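Long-range contact in GH62 arabinofuranosidase (Podospora anserina, PDB 4N4B), which probably hydrolyses terminal alpha-L-arabinofuranoside residues, releasing arabinose from the side chains of the plant polysaccharide xylan: residues 145-157 and 196-208. Sequence-based numbering, arbitrary orientation. Where two conformers were deposited one is given.
Sequences FYPDGMPKIIEQN and FPNGMSQPVIAMQ
Phe145 pushes its ring between Phe196, Pro197 and Met200, and apolar packing of this kind carries the contact. Its CE1 lies 3.7 Å from Phe196 CE2, the two ring planes inclined at 46°, while Pro197 O sits at the ring edge near CD1. The unbranched chain of Met200 lies side by side with the Phe145 ring and points the same way, its CG 4.0 Å from Phe145 CD1. Without the ring, as with an alanine here, Phe196, Pro197 and Met200 would probably lose their common apolar partner and face a gap. Tyr146 turns its ring edge to Ser201 O and takes Pro151 CG over one face; its OH is hydrogen-bonded to Ser189 OG, which also bonds Ser201 O. Further along, two prolines meet nearly at right angles, Pro151 CB 3.5 Å from Pro203 CD, compact rings suited to a close fit between loops. Ile153, with CG1 anti to its backbone N (chi1 -163°), sets CG2 3.8 Å from Pro203 CG and reaches Ile205 CG1 with CD1.

Most polar links run through water. One water donates to Phe145 O and Pro197 O and accepts from Met200 N; a second joins Phe145 O to Met200 O, so two waters grip the Phe145 carbonyl. The Gln202 amide is used at both ends, which suits a glutamine to the place: NE2 donates to a water held by Gly149 O, whereas OE1 accepts from two waters, one of which (2.7 Å from OE1) accepts from Lys152 N and the other (2.8 Å) from Ile153 N. Those N-H groups belong to the first turn of helix 152-157, where Pro151 is the N-cap.

Strands 143-144 and 204-208 are outermost in successive four-stranded antiparallel sheets, so the contact joins neighbouring blades of the GH62 beta-propeller near their outer edges.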
loop_
_atom_site.group_PDB
_atom_site.type_symbol
_atom_site.label_atom_id
_atom_site.label_comp_id
_atom_site.label_asym_id
_atom_site.label_seq_id
_atom_site.Cartn_x
_atom_site.Cartn_y
_atom_site.Cartn_z
ATOM N N PHE A 145 -6.126 -14.632 -7.384
ATOM C CA PHE A 145 -7.439 -14.107 -7.603
ATOM C C PHE A 145 -7.926 -14.306 -9.030
ATOM O O PHE A 145 -9.114 -14.296 -9.235
ATOM C CB PHE A 145 -7.521 -12.635 -7.278
ATOM C CG PHE A 145 -7.454 -12.327 -5.777
ATOM C CD1 PHE A 145 -8.558 -12.537 -4.960
ATOM C CD2 PHE A 145 -6.289 -11.808 -5.194
ATOM C CE1 PHE A 145 -8.513 -12.227 -3.632
ATOM C CE2 PHE A 145 -6.249 -11.489 -3.840
ATOM C CZ PHE A 145 -7.360 -11.709 -3.084
ATOM N N TYR A 146 -6.995 -14.468 -9.973
ATOM C CA TYR A 146 -7.354 -14.568 -11.402
ATOM C C TYR A 146 -6.721 -15.863 -11.906
ATOM O O TYR A 146 -5.649 -15.940 -12.541
ATOM C CB TYR A 146 -6.840 -13.359 -12.188
ATOM C CG TYR A 146 -7.455 -12.075 -11.769
ATOM C CD1 TYR A 146 -8.698 -11.688 -12.131
ATOM C CD2 TYR A 146 -6.725 -11.216 -10.960
ATOM C CE1 TYR A 146 -9.220 -10.490 -11.754
ATOM C CE2 TYR A 146 -7.207 -10.008 -10.605
ATOM C CZ TYR A 146 -8.471 -9.585 -10.982
ATOM O OH TYR A 146 -8.909 -8.366 -10.651
ATOM N N PRO A 147 -7.379 -17.065 -11.659
ATOM C CA PRO A 147 -6.766 -18.338 -12.017
ATOM C C PRO A 147 -6.623 -18.611 -13.483
ATOM O O PRO A 147 -5.820 -19.471 -13.810
ATOM C CB PRO A 147 -7.740 -19.371 -11.398
ATOM C CG PRO A 147 -9.037 -18.620 -11.296
ATOM C CD PRO A 147 -8.703 -17.177 -10.967
ATOM N N ASP A 148 -7.239 -17.811 -14.305
ATOM C CA ASP A 148 -7.114 -17.924 -15.766
ATOM C C ASP A 148 -6.059 -17.026 -16.295
ATOM O O ASP A 148 -5.824 -17.061 -17.522
ATOM C CB ASP A 148 -8.478 -17.730 -16.441
ATOM C CG ASP A 148 -9.411 -18.916 -16.161
ATOM O OD1 ASP A 148 -8.959 -20.094 -16.106
ATOM O OD2 ASP A 148 -10.575 -18.637 -15.916
ATOM N N GLY A 149 -5.370 -16.296 -15.442
ATOM C CA GLY A 149 -4.190 -15.462 -15.909
ATOM C C GLY A 149 -4.628 -14.014 -15.954
ATOM O O GLY A 149 -5.683 -13.528 -15.535
ATOM N N MET A 150 -3.706 -13.186 -16.509
ATOM C CA MET A 150 -3.951 -11.756 -16.606
ATOM C C MET A 150 -5.211 -11.452 -17.380
ATOM O O MET A 150 -5.354 -11.931 -18.554
ATOM C CB MET A 150 -2.716 -11.091 -17.320
ATOM C CG MET A 150 -2.976 -9.570 -17.418
ATOM S SD MET A 150 -1.654 -8.743 -18.383
ATOM C CE MET A 150 -0.408 -8.794 -17.137
ATOM N N PRO A 151 -6.144 -10.680 -16.834
ATOM C CA PRO A 151 -7.412 -10.289 -17.587
ATOM C C PRO A 151 -7.080 -9.637 -18.918
ATOM O O PRO A 151 -6.128 -8.874 -19.023
ATOM C CB PRO A 151 -8.054 -9.314 -16.648
ATOM C CG PRO A 151 -7.713 -9.865 -15.215
ATOM C CD PRO A 151 -6.275 -10.318 -15.396
ATOM N N LYS A 152 -7.923 -9.946 -19.908
ATOM C CA LYS A 152 -7.702 -9.343 -21.238
ATOM C C LYS A 152 -7.719 -7.844 -21.201
ATOM O O LYS A 152 -6.850 -7.301 -21.911
ATOM C CB LYS A 152 -8.779 -9.888 -22.177
ATOM C CG LYS A 152 -8.661 -9.443 -23.631
ATOM C CD LYS A 152 -7.314 -9.876 -24.226
ATOM C CE LYS A 152 -7.233 -9.671 -25.742
ATOM N NZ LYS A 152 -6.070 -10.484 -26.205
ATOM N N ILE A 153 -8.556 -7.203 -20.394
ATOM C CA ILE A 153 -8.601 -5.772 -20.307
ATOM C C ILE A 153 -7.254 -5.179 -19.871
ATOM O O ILE A 153 -6.805 -4.120 -20.331
ATOM C CB ILE A 153 -9.741 -5.217 -19.531
ATOM C CG1 ILE A 153 -9.948 -3.738 -19.820
ATOM C CG2 ILE A 153 -9.535 -5.489 -18.034
ATOM C CD1 ILE A 153 -11.264 -3.224 -19.263
ATOM N N ILE A 154 -6.530 -5.880 -18.971
ATOM C CA ILE A 154 -5.261 -5.382 -18.524
ATOM C C ILE A 154 -4.256 -5.671 -19.632
ATOM O O ILE A 154 -3.470 -4.807 -19.974
ATOM C CB ILE A 154 -4.875 -6.109 -17.174
ATOM C CG1 ILE A 154 -5.883 -5.722 -16.137
ATOM C CG2 ILE A 154 -3.469 -5.652 -16.751
ATOM C CD1 ILE A 154 -5.624 -6.315 -14.750
ATOM N N GLU A 155 -4.260 -6.841 -20.294
ATOM C CA GLU A 155 -3.322 -7.103 -21.404
ATOM C C GLU A 155 -3.518 -6.024 -22.486
ATOM O O GLU A 155 -2.508 -5.624 -23.096
ATOM C CB GLU A 155 -3.677 -8.461 -22.012
ATOM C CG GLU A 155 -2.770 -9.151 -22.940
ATOM C CD GLU A 155 -3.225 -10.619 -22.828
ATOM O OE1 GLU A 155 -4.451 -10.868 -23.058
ATOM O OE2 GLU A 155 -2.440 -11.462 -22.336
ATOM N N GLN A 156 -4.744 -5.584 -22.720
ATOM C CA GLN A 156 -5.008 -4.648 -23.838
ATOM C C GLN A 156 -4.493 -3.256 -23.502
ATOM O O GLN A 156 -4.229 -2.449 -24.394
ATOM C CB GLN A 156 -6.460 -4.631 -24.101
ATOM C CG GLN A 156 -7.048 -5.810 -24.846
ATOM C CD GLN A 156 -8.602 -5.773 -24.778
ATOM O OE1 GLN A 156 -9.242 -5.035 -23.996
ATOM N NE2 GLN A 156 -9.208 -6.648 -25.544
ATOM N N ASN A 157 -4.288 -2.908 -22.191
ATOM C CA ASN A 157 -4.059 -1.544 -21.800
ATOM C C ASN A 157 -2.692 -1.336 -21.137
ATOM O O ASN A 157 -2.225 -0.203 -20.950
ATOM C CB ASN A 157 -5.111 -1.032 -20.880
ATOM C CG ASN A 157 -6.425 -0.818 -21.575
ATOM O OD1 ASN A 157 -7.394 -1.647 -21.536
ATOM N ND2 ASN A 157 -6.503 0.307 -22.256
ATOM N N PHE A 196 -15.747 -14.399 -1.461
ATOM C CA PHE A 196 -14.332 -13.977 -1.311
ATOM C C PHE A 196 -13.530 -15.091 -0.687
ATOM O O PHE A 196 -13.951 -15.664 0.335
ATOM C CB PHE A 196 -14.304 -12.735 -0.495
ATOM C CG PHE A 196 -12.854 -12.211 -0.349
ATOM C CD1 PHE A 196 -12.047 -12.657 0.671
ATOM C CD2 PHE A 196 -12.343 -11.331 -1.275
ATOM C CE1 PHE A 196 -10.706 -12.161 0.802
ATOM C CE2 PHE A 196 -10.994 -10.870 -1.202
ATOM C CZ PHE A 196 -10.229 -11.284 -0.141
ATOM N N PRO A 197 -12.322 -15.427 -1.199
ATOM C CA PRO A 197 -11.570 -14.739 -2.257
ATOM C C PRO A 197 -11.895 -15.156 -3.657
ATOM O O PRO A 197 -11.284 -14.666 -4.637
ATOM C CB PRO A 197 -10.127 -15.089 -1.904
ATOM C CG PRO A 197 -10.238 -16.508 -1.343
ATOM C CD PRO A 197 -11.509 -16.459 -0.540
ATOM N N ASN A 198 -12.798 -16.108 -3.855
ATOM C CA ASN A 198 -13.150 -16.631 -5.125
ATOM C C ASN A 198 -14.149 -15.809 -5.942
ATOM O O ASN A 198 -14.847 -14.983 -5.373
ATOM C CB ASN A 198 -13.699 -18.071 -4.865
ATOM C CG ASN A 198 -12.722 -18.927 -4.092
ATOM O OD1 ASN A 198 -11.595 -19.200 -4.553
ATOM N ND2 ASN A 198 -13.102 -19.357 -2.947
ATOM N N GLY A 199 -14.154 -16.075 -7.236
ATOM C CA GLY A 199 -15.175 -15.432 -8.081
ATOM C C GLY A 199 -14.935 -14.028 -8.547
ATOM O O GLY A 199 -15.845 -13.344 -8.972
ATOM N N MET A 200 -13.722 -13.457 -8.372
ATOM C CA MET A 200 -13.522 -12.109 -8.818
ATOM C C MET A 200 -13.924 -11.926 -10.315
ATOM O O MET A 200 -13.427 -12.706 -11.135
ATOM C CB MET A 200 -12.009 -11.691 -8.631
ATOM C CG MET A 200 -11.727 -11.314 -7.135
ATOM S SD MET A 200 -12.518 -9.890 -6.629
ATOM C CE MET A 200 -11.921 -9.889 -4.912
ATOM N N SER A 201 -14.658 -10.856 -10.547
ATOM C CA SER A 201 -15.085 -10.524 -11.913
ATOM C C SER A 201 -13.863 -10.175 -12.773
ATOM O O SER A 201 -12.754 -9.801 -12.262
ATOM C CB SER A 201 -16.053 -9.353 -11.820
ATOM O OG SER A 201 -15.370 -8.206 -11.306
ATOM N N GLN A 202 -14.019 -10.156 -14.084
ATOM C CA GLN A 202 -13.055 -9.495 -14.945
ATOM C C GLN A 202 -13.139 -7.971 -14.601
ATOM O O GLN A 202 -14.194 -7.378 -14.328
ATOM C CB GLN A 202 -13.423 -9.727 -16.416
ATOM C CG GLN A 202 -13.087 -11.162 -16.838
ATOM C CD GLN A 202 -11.604 -11.490 -16.795
ATOM O OE1 GLN A 202 -10.811 -10.900 -17.518
ATOM N NE2 GLN A 202 -11.178 -12.408 -15.916
ATOM N N PRO A 203 -11.985 -7.305 -14.413
ATOM C CA PRO A 203 -11.957 -5.941 -13.938
ATOM C C PRO A 203 -12.545 -4.980 -14.976
ATOM O O PRO A 203 -12.431 -5.205 -16.183
ATOM C CB PRO A 203 -10.464 -5.648 -13.707
ATOM C CG PRO A 203 -9.755 -6.656 -14.418
ATOM C CD PRO A 203 -10.660 -7.860 -14.772
ATOM N N VAL A 204 -12.995 -3.876 -14.426
ATOM C CA VAL A 204 -13.304 -2.673 -15.167
ATOM C C VAL A 204 -12.203 -1.692 -14.930
ATOM O O VAL A 204 -11.390 -1.829 -13.961
ATOM C CB VAL A 204 -14.629 -2.065 -14.768
ATOM C CG1 VAL A 204 -15.789 -3.056 -15.099
ATOM C CG2 VAL A 204 -14.693 -1.590 -13.376
ATOM N N ILE A 205 -12.021 -0.725 -15.774
ATOM C CA ILE A 205 -11.182 0.441 -15.510
ATOM C C ILE A 205 -11.892 1.369 -14.613
ATOM O O ILE A 205 -12.897 2.026 -14.956
ATOM C CB ILE A 205 -10.707 1.130 -16.819
ATOM C CG1 ILE A 205 -9.909 0.143 -17.619
ATOM C CG2 ILE A 205 -9.927 2.398 -16.542
ATOM C CD1 ILE A 205 -9.606 0.581 -19.061
ATOM N N ALA A 206 -11.454 1.469 -13.344
ATOM C CA ALA A 206 -12.020 2.312 -12.345
ATOM C C ALA A 206 -11.681 3.787 -12.541
ATOM O O ALA A 206 -12.468 4.675 -12.204
ATOM C CB ALA A 206 -11.550 1.811 -10.969
ATOM N N MET A 207 -10.452 4.028 -12.981
ATOM C CA MET A 207 -10.000 5.378 -13.258
ATOM C C MET A 207 -8.832 5.243 -14.216
ATOM O O MET A 207 -8.134 4.194 -14.278
ATOM C CB MET A 207 -9.588 6.096 -11.940
ATOM C CG MET A 207 -9.298 7.551 -12.063
ATOM S SD MET A 207 -8.628 8.233 -10.561
ATOM C CE MET A 207 -10.182 8.474 -9.721
ATOM N N GLN A 208 -8.659 6.284 -15.048
ATOM C CA GLN A 208 -7.632 6.302 -16.045
ATOM C C GLN A 208 -7.077 7.691 -16.229
ATOM O O GLN A 208 -7.789 8.648 -16.117
ATOM C CB GLN A 208 -8.337 5.890 -17.393
ATOM C CG GLN A 208 -7.522 5.841 -18.627
ATOM C CD GLN A 208 -8.279 5.117 -19.734
ATOM O OE1 GLN A 208 -9.459 5.418 -19.971
ATOM N NE2 GLN A 208 -7.724 4.038 -20.187
HETATM O O HOH W 1 -11.177 -14.858 -7.386
HETATM O O HOH W 2 -11.282 -14.527 -11.115
HETATM O O HOH W 3 -8.352 -13.699 -15.976
HETATM O O HOH W 4 -9.692 -12.172 -19.646
HETATM O O HOH W 5 -10.789 -8.555 -19.003
#